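Local coordinates for McyG protein (Microcystis aeruginosa PCC 7806, PDB 4R0M) that probably activates phenylalanine or a related starter unit as an acyl-adenylate and hands it to its carrier domain in microcystin biosynthesis, at residues L171-L180 with G191-I199; F278-L288 with T312-H323. All blocks are in the same frame, centred on the assembly; numbering follows the deposited sequence.

Contact 1: L171-L180 with G191-I199; sequences LDPQDAALLL and GVILTHHNI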
loop_
_atom_site.group_PDB
_atom_site.type_symbol
_atom_site.label_atom_id
_atom_site.label_comp_id
_atom_site.label_asym_id
_atom_site.label_seq_id
_atom_site.Cartn_x
_atom_site.Cartn_y
_atom_site.Cartn_z
ATOM N N LEU A 171 22.835 15.475 9.542
ATOM C CA LEU A 171 22.097 14.424 10.234
ATOM C C LEU A 171 22.811 13.077 10.215
ATOM O O LEU A 171 23.593 12.782 9.307
ATOM C CB LEU A 171 20.694 14.278 9.631
ATOM C CG LEU A 171 19.824 15.535 9.529
ATOM C CD1 LEU A 171 18.737 15.345 8.479
ATOM C CD2 LEU A 171 19.226 15.914 10.878
ATOM N N ASP A 172 22.536 12.269 11.236
ATOM C CA ASP A 172 22.982 10.886 11.278
ATOM C C ASP A 172 22.008 10.053 10.447
ATOM O O ASP A 172 20.804 10.074 10.707
ATOM C CB ASP A 172 23.001 10.387 12.726
ATOM C CG ASP A 172 23.797 9.105 12.905
ATOM O OD1 ASP A 172 23.764 8.225 12.019
ATOM O OD2 ASP A 172 24.456 8.973 13.957
ATOM N N PRO A 173 22.519 9.326 9.435
ATOM C CA PRO A 173 21.651 8.450 8.640
ATOM C C PRO A 173 20.998 7.330 9.461
ATOM O O PRO A 173 20.013 6.733 9.009
ATOM C CB PRO A 173 22.600 7.870 7.580
ATOM C CG PRO A 173 23.975 8.094 8.111
ATOM C CD PRO A 173 23.895 9.357 8.912
ATOM N N GLN A 174 21.535 7.062 10.652
ATOM C CA GLN A 174 20.971 6.062 11.569
ATOM C C GLN A 174 19.848 6.627 12.449
ATOM O O GLN A 174 19.192 5.882 13.180
ATOM C CB GLN A 174 22.067 5.433 12.441
ATOM C CG GLN A 174 23.053 4.537 11.697
ATOM C CD GLN A 174 22.492 3.162 11.367
ATOM O OE1 GLN A 174 21.451 3.035 10.714
ATOM N NE2 GLN A 174 23.191 2.121 11.806
ATOM N N ASP A 175 19.639 7.938 12.388
ATOM C CA ASP A 175 18.524 8.570 13.084
ATOM C C ASP A 175 17.229 8.344 12.318
ATOM O O ASP A 175 17.243 8.171 11.096
ATOM C CB ASP A 175 18.762 10.074 13.253
ATOM C CG ASP A 175 19.798 10.392 14.316
ATOM O OD1 ASP A 175 20.094 9.521 15.163
ATOM O OD2 ASP A 175 20.315 11.529 14.310
ATOM N N ALA A 176 16.114 8.348 13.047
ATOM C CA ALA A 176 14.785 8.246 12.453
ATOM C C ALA A 176 14.536 9.393 11.478
ATOM O O ALA A 176 14.826 10.552 11.782
ATOM C CB ALA A 176 13.719 8.234 13.538
ATOM N N ALA A 177 14.008 9.053 10.307
ATOM C CA ALA A 177 13.680 10.039 9.282
ATOM C C ALA A 177 12.190 10.026 8.948
ATOM O O ALA A 177 11.644 11.025 8.483
ATOM C CB ALA A 177 14.503 9.788 8.027
ATOM N N LEU A 178 11.543 8.887 9.185
ATOM C CA LEU A 178 10.155 8.689 8.792
ATOM C C LEU A 178 9.446 7.728 9.738
ATOM O O LEU A 178 9.959 6.649 10.046
ATOM C CB LEU A 178 10.089 8.167 7.352
ATOM C CG LEU A 178 8.733 7.920 6.679
ATOM C CD1 LEU A 178 7.912 9.199 6.552
ATOM C CD2 LEU A 178 8.957 7.285 5.315
ATOM N N LEU A 179 8.269 8.134 10.199
ATOM C CA LEU A 179 7.454 7.302 11.075
ATOM C C LEU A 179 6.107 7.018 10.418
ATOM O O LEU A 179 5.310 7.932 10.207
ATOM C CB LEU A 179 7.281 7.975 12.442
ATOM C CG LEU A 179 6.489 7.276 13.553
ATOM C CD1 LEU A 179 7.045 5.900 13.886
ATOM C CD2 LEU A 179 6.473 8.154 14.794
ATOM N N LEU A 180 5.873 5.750 10.082
ATOM C CA LEU A 180 4.644 5.332 9.404
ATOM C C LEU A 180 3.834 4.339 10.234
ATOM O O LEU A 180 4.296 3.232 10.527
ATOM C CB LEU A 180 4.959 4.728 8.029
ATOM C CG LEU A 180 5.513 5.644 6.935
ATOM C CD1 LEU A 180 6.212 4.818 5.867
ATOM C CD2 LEU A 180 4.412 6.494 6.324
ATOM N N GLY A 191 3.669 1.844 15.003
ATOM C CA GLY A 191 4.495 2.897 14.414
ATOM C C GLY A 191 5.853 2.437 13.927
ATOM O O GLY A 191 6.780 2.269 14.719
ATOM N N VAL A 192 5.971 2.250 12.615
ATOM C CA VAL A 192 7.216 1.783 12.015
ATOM C C VAL A 192 8.233 2.920 11.915
ATOM O O VAL A 192 7.984 3.931 11.258
ATOM C CB VAL A 192 6.980 1.148 10.627
ATOM C CG1 VAL A 192 8.294 0.667 10.028
ATOM C CG2 VAL A 192 5.987 -0.005 10.726
ATOM N N ILE A 193 9.369 2.747 12.589
ATOM C CA ILE A 193 10.465 3.709 12.531
ATOM C C ILE A 193 11.361 3.388 11.337
ATOM O O ILE A 193 11.860 2.268 11.208
ATOM C CB ILE A 193 11.302 3.719 13.836
ATOM C CG1 ILE A 193 10.441 4.162 15.027
ATOM C CG2 ILE A 193 12.518 4.630 13.695
ATOM C CD1 ILE A 193 11.064 3.893 16.385
ATOM N N LEU A 194 11.548 4.370 10.463
ATOM C CA LEU A 194 12.430 4.212 9.313
ATOM C C LEU A 194 13.526 5.271 9.304
ATOM O O LEU A 194 13.255 6.475 9.305
ATOM C CB LEU A 194 11.642 4.233 7.998
ATOM C CG LEU A 194 10.568 3.158 7.779
ATOM C CD1 LEU A 194 9.850 3.393 6.459
ATOM C CD2 LEU A 194 11.151 1.753 7.825
ATOM N N THR A 195 14.768 4.799 9.313
ATOM C CA THR A 195 15.935 5.669 9.274
ATOM C C THR A 195 16.263 6.024 7.827
ATOM O O THR A 195 15.733 5.402 6.898
ATOM C CB THR A 195 17.154 4.986 9.927
ATOM O OG1 THR A 195 17.499 3.812 9.181
ATOM C CG2 THR A 195 16.846 4.591 11.364
ATOM N N HIS A 196 17.127 7.022 7.640
ATOM C CA HIS A 196 17.677 7.343 6.321
ATOM C C HIS A 196 18.323 6.124 5.734
ATOM O O HIS A 196 18.124 5.806 4.559
ATOM C CB HIS A 196 18.725 8.451 6.413
ATOM C CG HIS A 196 18.232 9.717 7.065
ATOM N ND1 HIS A 196 17.768 10.760 6.357
ATOM C CD2 HIS A 196 18.164 10.088 8.405
ATOM C CE1 HIS A 196 17.411 11.749 7.198
ATOM N NE2 HIS A 196 17.654 11.337 8.451
ATOM N N HIS A 197 19.102 5.432 6.563
ATOM C CA HIS A 197 19.833 4.241 6.146
ATOM C C HIS A 197 18.918 3.120 5.742
ATOM O O HIS A 197 19.224 2.398 4.797
ATOM C CB HIS A 197 20.801 3.790 7.236
ATOM C CG HIS A 197 21.793 2.747 6.773
ATOM N ND1 HIS A 197 22.744 3.008 5.855
ATOM C CD2 HIS A 197 21.958 1.414 7.141
ATOM C CE1 HIS A 197 23.477 1.900 5.642
ATOM N NE2 HIS A 197 22.996 0.924 6.430
ATOM N N ASN A 198 17.794 2.967 6.450
ATOM C CA ASN A 198 16.746 2.014 6.058
ATOM C C ASN A 198 16.260 2.278 4.638
ATOM O O ASN A 198 16.287 1.391 3.786
ATOM C CB ASN A 198 15.538 2.078 7.014
ATOM C CG ASN A 198 15.797 1.421 8.365
ATOM O OD1 ASN A 198 15.269 1.869 9.387
ATOM N ND2 ASN A 198 16.594 0.358 8.378
ATOM N N ILE A 199 15.827 3.514 4.400
ATOM C CA ILE A 199 15.221 3.921 3.134
ATOM C C ILE A 199 16.214 3.837 1.968
ATOM O O ILE A 199 15.913 3.242 0.929
ATOM C CB ILE A 199 14.613 5.342 3.245
ATOM C CG1 ILE A 199 13.467 5.349 4.265
ATOM C CG2 ILE A 199 14.123 5.839 1.889
ATOM C CD1 ILE A 199 13.148 6.712 4.847
#
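With CG set anti to its own carbonyl carbon (chi1 -56°), His196 swings its imidazole over Ala177, whose CB stands 3.5 Å from the centroid of the His196 ring in a CH-pi contact. The Leu171 side chain runs at about a right angle to that of His196 and brings CD1 to 4.0 Å from His196 CE1. A hydrogen bond from the backbone N of Leu19 to His196 ND1 helps to fix the ring's rotation. One residue earlier, Thr195 holds OG1 between its backbone N and carbonyl carbon (chi1 63°), where it accepts from Asn198 N at 2.9 Å. Asn198 OD1 in turn takes Thr195 N, which completes a capping box at the start of helix 196-210. The type I turn of Asp172 to Asp175 is tied to this helix start by His197 N, which donates to Pro173 O at 2.9 Å.

Beyond the cap the strands pair antiparallel, and a classic bulge absorbs one extra residue: Leu194 O accepts from both Ala177 N and Leu178 N. From Leu178 opposite Leu194 the pairing is regular: Leu194 N returns a bond to Leu178 O, and Leu180 and Val192 exchange two more. On one face Leu194 CD1 lies 4.2 Å from Leu178 CD2 and 4.0 Å from Leu180 CD1, while Leu180 and Ile199 also touch helix 227-240. On the other face Leu179 CD1 meets Ile193 CG1 at 4.0 Å. The whole is a beta hairpin whose connecting loop carries the glycine-, serine- and threonine-rich signature of ANL adenylating enzymes, a loop that in relatives binds the ATP phosphates.

Contact 2: F278-L288 with T312-H323; sequences FSLINQQAEEL and TIRLFLEILEKH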
loop_
_atom_site.group_PDB
_atom_site.type_symbol
_atom_site.label_atom_id
_atom_site.label_comp_id
_atom_site.label_asym_id
_atom_site.label_seq_id
_atom_site.Cartn_x
_atom_site.Cartn_y
_atom_site.Cartn_z
ATOM N N PHE A 278 -5.213 -4.439 -11.369
ATOM C CA PHE A 278 -5.000 -5.270 -12.555
ATOM C C PHE A 278 -6.329 -5.856 -13.031
ATOM O O PHE A 278 -6.611 -5.874 -14.230
ATOM C CB PHE A 278 -4.002 -6.397 -12.262
ATOM C CG PHE A 278 -2.566 -5.954 -12.233
ATOM C CD1 PHE A 278 -2.085 -5.140 -11.208
ATOM C CD2 PHE A 278 -1.680 -6.369 -13.224
ATOM C CE1 PHE A 278 -0.757 -4.740 -11.185
ATOM C CE2 PHE A 278 -0.350 -5.973 -13.202
ATOM C CZ PHE A 278 0.112 -5.157 -12.181
ATOM N N SER A 279 -7.139 -6.318 -12.078
ATOM C CA SER A 279 -8.471 -6.844 -12.363
ATOM C C SER A 279 -9.414 -5.765 -12.895
ATOM O O SER A 279 -10.213 -6.032 -13.792
ATOM C CB SER A 279 -9.066 -7.509 -11.117
ATOM O OG SER A 279 -10.332 -8.077 -11.400
ATOM N N LEU A 280 -9.313 -4.552 -12.347
ATOM C CA LEU A 280 -10.099 -3.410 -12.827
ATOM C C LEU A 280 -9.822 -3.102 -14.299
ATOM O O LEU A 280 -10.720 -2.676 -15.029
ATOM C CB LEU A 280 -9.833 -2.159 -11.983
ATOM C CG LEU A 280 -10.350 -2.073 -10.544
ATOM C CD1 LEU A 280 -9.770 -0.839 -9.869
ATOM C CD2 LEU A 280 -11.872 -2.050 -10.487
ATOM N N ILE A 281 -8.575 -3.311 -14.721
ATOM C CA ILE A 281 -8.195 -3.172 -16.127
ATOM C C ILE A 281 -8.801 -4.314 -16.943
ATOM O O ILE A 281 -9.360 -4.085 -18.018
ATOM C CB ILE A 281 -6.657 -3.124 -16.307
ATOM C CG1 ILE A 281 -6.061 -1.867 -15.646
ATOM C CG2 ILE A 281 -6.264 -3.234 -17.780
ATOM C CD1 ILE A 281 -6.432 -0.546 -16.297
ATOM N N ASN A 282 -8.700 -5.535 -16.416
ATOM C CA ASN A 282 -9.316 -6.712 -17.034
ATOM C C ASN A 282 -10.817 -6.549 -17.283
ATOM O O ASN A 282 -11.343 -7.080 -18.258
ATOM C CB ASN A 282 -9.045 -7.973 -16.203
ATOM C CG ASN A 282 -7.569 -8.340 -16.153
ATOM O OD1 ASN A 282 -6.739 -7.742 -16.841
ATOM N ND2 ASN A 282 -7.237 -9.330 -15.333
ATOM N N GLN A 283 -11.489 -5.800 -16.408
ATOM C CA GLN A 283 -12.913 -5.473 -16.571
ATOM C C GLN A 283 -13.172 -4.634 -17.823
ATOM O O GLN A 283 -14.287 -4.619 -18.351
ATOM C CB GLN A 283 -13.451 -4.731 -15.339
ATOM C CG GLN A 283 -13.446 -5.533 -14.045
ATOM C CD GLN A 283 -14.475 -6.648 -14.034
ATOM O OE1 GLN A 283 -14.146 -7.810 -14.259
ATOM N NE2 GLN A 283 -15.732 -6.295 -13.776
ATOM N N GLN A 284 -12.137 -3.936 -18.288
ATOM C CA GLN A 284 -12.239 -3.057 -19.453
ATOM C C GLN A 284 -11.821 -3.756 -20.752
ATOM O O GLN A 284 -11.548 -3.096 -21.754
ATOM C CB GLN A 284 -11.392 -1.796 -19.237
ATOM C CG GLN A 284 -11.731 -1.006 -17.979
ATOM C CD GLN A 284 -12.971 -0.144 -18.136
ATOM O OE1 GLN A 284 -13.111 0.597 -19.111
ATOM N NE2 GLN A 284 -13.871 -0.226 -17.165
ATOM N N ALA A 285 -11.787 -5.088 -20.730
ATOM C CA ALA A 285 -11.358 -5.891 -21.883
ATOM C C ALA A 285 -12.119 -5.571 -23.173
ATOM O O ALA A 285 -11.531 -5.563 -24.258
ATOM C CB ALA A 285 -11.456 -7.376 -21.563
ATOM N N GLU A 286 -13.418 -5.305 -23.043
ATOM C CA GLU A 286 -14.287 -5.004 -24.179
ATOM C C GLU A 286 -13.880 -3.718 -24.907
ATOM O O GLU A 286 -13.619 -3.742 -26.111
ATOM C CB GLU A 286 -15.757 -4.941 -23.727
ATOM C CG GLU A 286 -16.762 -4.559 -24.811
ATOM C CD GLU A 286 -16.831 -5.556 -25.960
ATOM O OE1 GLU A 286 -16.614 -6.767 -25.731
ATOM O OE2 GLU A 286 -17.109 -5.123 -27.099
ATOM N N GLU A 287 -13.821 -2.611 -24.169
ATOM C CA GLU A 287 -13.446 -1.308 -24.735
ATOM C C GLU A 287 -11.975 -1.230 -25.162
ATOM O O GLU A 287 -11.595 -0.342 -25.927
ATOM C CB GLU A 287 -13.798 -0.152 -23.783
ATOM C CG GLU A 287 -13.599 -0.442 -22.303
ATOM C CD GLU A 287 -14.825 -1.072 -21.661
ATOM O OE1 GLU A 287 -15.761 -0.324 -21.309
ATOM O OE2 GLU A 287 -14.849 -2.313 -21.505
ATOM N N LEU A 288 -11.160 -2.164 -24.674
ATOM C CA LEU A 288 -9.751 -2.257 -25.057
ATOM C C LEU A 288 -9.541 -2.954 -26.405
ATOM O O LEU A 288 -8.409 -3.055 -26.890
ATOM C CB LEU A 288 -8.939 -2.955 -23.960
ATOM C CG LEU A 288 -8.480 -2.092 -22.780
ATOM C CD1 LEU A 288 -8.097 -2.963 -21.594
ATOM C CD2 LEU A 288 -7.325 -1.181 -23.175
ATOM N N THR A 312 -5.672 -13.656 -12.814
ATOM C CA THR A 312 -5.815 -12.224 -13.080
ATOM C C THR A 312 -4.619 -11.694 -13.873
ATOM O O THR A 312 -4.792 -10.958 -14.845
ATOM C CB THR A 312 -6.009 -11.427 -11.769
ATOM O OG1 THR A 312 -7.123 -11.967 -11.045
ATOM C CG2 THR A 312 -6.268 -9.950 -12.047
ATOM N N ILE A 313 -3.414 -12.079 -13.457
ATOM C CA ILE A 313 -2.188 -11.707 -14.167
ATOM C C ILE A 313 -2.157 -12.287 -15.583
ATOM O O ILE A 313 -1.824 -11.577 -16.540
ATOM C CB ILE A 313 -0.925 -12.135 -13.387
ATOM C CG1 ILE A 313 -0.683 -11.206 -12.193
ATOM C CG2 ILE A 313 0.300 -12.141 -14.291
ATOM C CD1 ILE A 313 -0.184 -9.820 -12.557
ATOM N N ARG A 314 -2.511 -13.566 -15.707
ATOM C CA ARG A 314 -2.537 -14.261 -16.995
ATOM C C ARG A 314 -3.434 -13.540 -18.001
ATOM O O ARG A 314 -3.056 -13.358 -19.162
ATOM C CB ARG A 314 -2.994 -15.713 -16.807
ATOM C CG ARG A 314 -2.963 -16.566 -18.066
ATOM C CD ARG A 314 -3.668 -17.895 -17.842
ATOM N NE ARG A 314 -3.986 -18.563 -19.104
ATOM C CZ ARG A 314 -3.264 -19.540 -19.649
ATOM N NH1 ARG A 314 -2.167 -19.990 -19.050
ATOM N NH2 ARG A 314 -3.646 -20.076 -20.800
ATOM N N LEU A 315 -4.611 -13.123 -17.541
ATOM C CA LEU A 315 -5.566 -12.402 -18.374
ATOM C C LEU A 315 -5.071 -10.993 -18.706
ATOM O O LEU A 315 -5.320 -10.484 -19.799
ATOM C CB LEU A 315 -6.936 -12.350 -17.688
ATOM C CG LEU A 315 -8.126 -11.739 -18.435
ATOM C CD1 LEU A 315 -8.464 -12.520 -19.700
ATOM C CD2 LEU A 315 -9.339 -11.651 -17.520
ATOM N N PHE A 316 -4.370 -10.382 -17.751
ATOM C CA PHE A 316 -3.815 -9.035 -17.898
ATOM C C PHE A 316 -2.792 -8.983 -19.032
ATOM O O PHE A 316 -2.808 -8.058 -19.845
ATOM C CB PHE A 316 -3.182 -8.593 -16.573
ATOM C CG PHE A 316 -2.867 -7.125 -16.497
ATOM C CD1 PHE A 316 -3.850 -6.205 -16.144
ATOM C CD2 PHE A 316 -1.578 -6.662 -16.749
ATOM C CE1 PHE A 316 -3.556 -4.853 -16.060
ATOM C CE2 PHE A 316 -1.280 -5.310 -16.665
ATOM C CZ PHE A 316 -2.270 -4.404 -16.319
ATOM N N LEU A 317 -1.916 -9.987 -19.079
ATOM C CA LEU A 317 -0.931 -10.129 -20.150
ATOM C C LEU A 317 -1.590 -10.298 -21.514
ATOM O O LEU A 317 -1.245 -9.591 -22.460
ATOM C CB LEU A 317 0.003 -11.310 -19.875
ATOM C CG LEU A 317 1.244 -11.039 -19.025
ATOM C CD1 LEU A 317 1.729 -12.307 -18.341
ATOM C CD2 LEU A 317 2.358 -10.405 -19.847
ATOM N N GLU A 318 -2.544 -11.224 -21.601
ATOM C CA GLU A 318 -3.251 -11.516 -22.850
ATOM C C GLU A 318 -3.925 -10.280 -23.444
ATOM O O GLU A 318 -3.867 -10.057 -24.656
ATOM C CB GLU A 318 -4.290 -12.623 -22.641
ATOM C CG GLU A 318 -3.703 -14.015 -22.465
ATOM C CD GLU A 318 -4.737 -15.041 -22.031
ATOM O OE1 GLU A 318 -5.916 -14.927 -22.439
ATOM O OE2 GLU A 318 -4.367 -15.970 -21.283
ATOM N N ILE A 319 -4.556 -9.487 -22.581
ATOM C CA ILE A 319 -5.244 -8.270 -23.002
ATOM C C ILE A 319 -4.253 -7.199 -23.470
ATOM O O ILE A 319 -4.462 -6.567 -24.508
ATOM C CB ILE A 319 -6.142 -7.706 -21.874
ATOM C CG1 ILE A 319 -7.291 -8.672 -21.562
ATOM C CG2 ILE A 319 -6.699 -6.338 -22.252
ATOM C CD1 ILE A 319 -7.981 -8.412 -20.237
ATOM N N LEU A 320 -3.172 -7.017 -22.714
ATOM C CA LEU A 320 -2.283 -5.872 -22.917
ATOM C C LEU A 320 -1.042 -6.113 -23.781
ATOM O O LEU A 320 -0.380 -5.153 -24.178
ATOM C CB LEU A 320 -1.902 -5.228 -21.576
ATOM C CG LEU A 320 -2.996 -4.450 -20.834
ATOM C CD1 LEU A 320 -2.379 -3.633 -19.714
ATOM C CD2 LEU A 320 -3.794 -3.541 -21.759
ATOM N N GLU A 321 -0.731 -7.373 -24.085
ATOM C CA GLU A 321 0.332 -7.667 -25.053
ATOM C C GLU A 321 -0.070 -7.186 -26.452
ATOM O O GLU A 321 0.785 -6.898 -27.289
ATOM C CB GLU A 321 0.719 -9.155 -25.054
ATOM C CG GLU A 321 -0.284 -10.095 -25.710
ATOM C CD GLU A 321 0.297 -11.470 -25.992
ATOM O OE1 GLU A 321 0.776 -12.127 -25.042
ATOM O OE2 GLU A 321 0.269 -11.897 -27.166
ATOM N N LYS A 322 -1.379 -7.091 -26.681
ATOM C CA LYS A 322 -1.938 -6.511 -27.903
ATOM C C LYS A 322 -1.821 -4.985 -27.889
ATOM O O LYS A 322 -2.223 -4.309 -28.839
ATOM C CB LYS A 322 -3.406 -6.924 -28.063
ATOM C CG LYS A 322 -3.627 -8.425 -28.174
ATOM C CD LYS A 322 -5.099 -8.760 -28.357
ATOM C CE LYS A 322 -5.289 -10.243 -28.632
ATOM N NZ LYS A 322 -6.686 -10.550 -29.054
ATOM N N HIS A 323 -1.274 -4.454 -26.798
ATOM C CA HIS A 323 -1.058 -3.020 -26.635
ATOM C C HIS A 323 0.393 -2.730 -26.369
ATOM O O HIS A 323 0.737 -1.754 -25.693
ATOM C CB HIS A 323 -1.949 -2.477 -25.524
ATOM C CG HIS A 323 -3.420 -2.567 -25.837
ATOM N ND1 HIS A 323 -4.151 -1.497 -26.186
ATOM C CD2 HIS A 323 -4.282 -3.660 -25.868
ATOM C CE1 HIS A 323 -5.418 -1.878 -26.417
ATOM N NE2 HIS A 323 -5.497 -3.203 -26.223
#
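Phe278 and Phe316 form the apolar centre where helix 275-282 packs on helix 310-320, two connecting helices of successive beta-alpha-beta units on the mixed sheet of this adenylation domain. Phe278 CD2 stands over the middle of one face of the Phe316 ring, 3.5 Å from Phe316 CD2, yet the two planes are 48° apart, an oblique pairing. Phe316 reaches this place because its CG is anti to the backbone N (chi1 -166°), which throws the ring across toward the neighbouring helix. Ile281 comes in at the ring's edge, its CB 3.6 Å from Phe316 CE1, and Ile313 CD1 rests 3.8 Å from Phe278 CD2. Leu301 of strand 300-303 touches both aromatic residues.

Further along, the packing continues past the regular turns of 278-282. Ile319 forks between two partners: its CD1 lies 3.9 Å from Ala285 CB, and its CG2 meets Leu288 CD1 at 3.7 Å. Leu260 of helix 258-265 touches Leu288, Ile281 and Leu320, and so joins a third helix to the group.

Toward the polar edge, Asn282 is a knob set among Thr312, Leu315, Phe316 and Ile319, with its OD1 near the plane of the Phe316 ring, at the edge. Its ND2 donates to Thr312 O at 3.0 Å, close to its own amide plane, and that carbonyl also takes the helical bond from Phe316 N. At the far end His323, whose ND1 accepts a hydrogen bond from Tyr293 N, turns its other nitrogen to the partner segment: NE2 makes a weak, bent bond (127° at the hydrogen) to Leu288 O, 3.0 Å away in the plane of the ring.

From the N terminus the chain first meets contact 1, where ten residues separate 171-180 from 191-199 and the pairing closes a short hairpin loop. Only after that loop is complete does contact 2 open, joining 278-288 to 312-323 across a longer excursion that includes strand 300-303. The two therefore follow in series, neither nesting nor crossing. The centres of contact 1 and contact 2 lie about 39 Å apart, on opposite sides of the middle of the chain. Contact 1 ties the two hairpin strands together and the turn before them to the start of helix 196-210, and contact 2 joins two helices beside the mixed sheet. The bound phenylalanyl-adenylate is about 7 Å from the Val192 side chain and about 10 Å from that of Ile313.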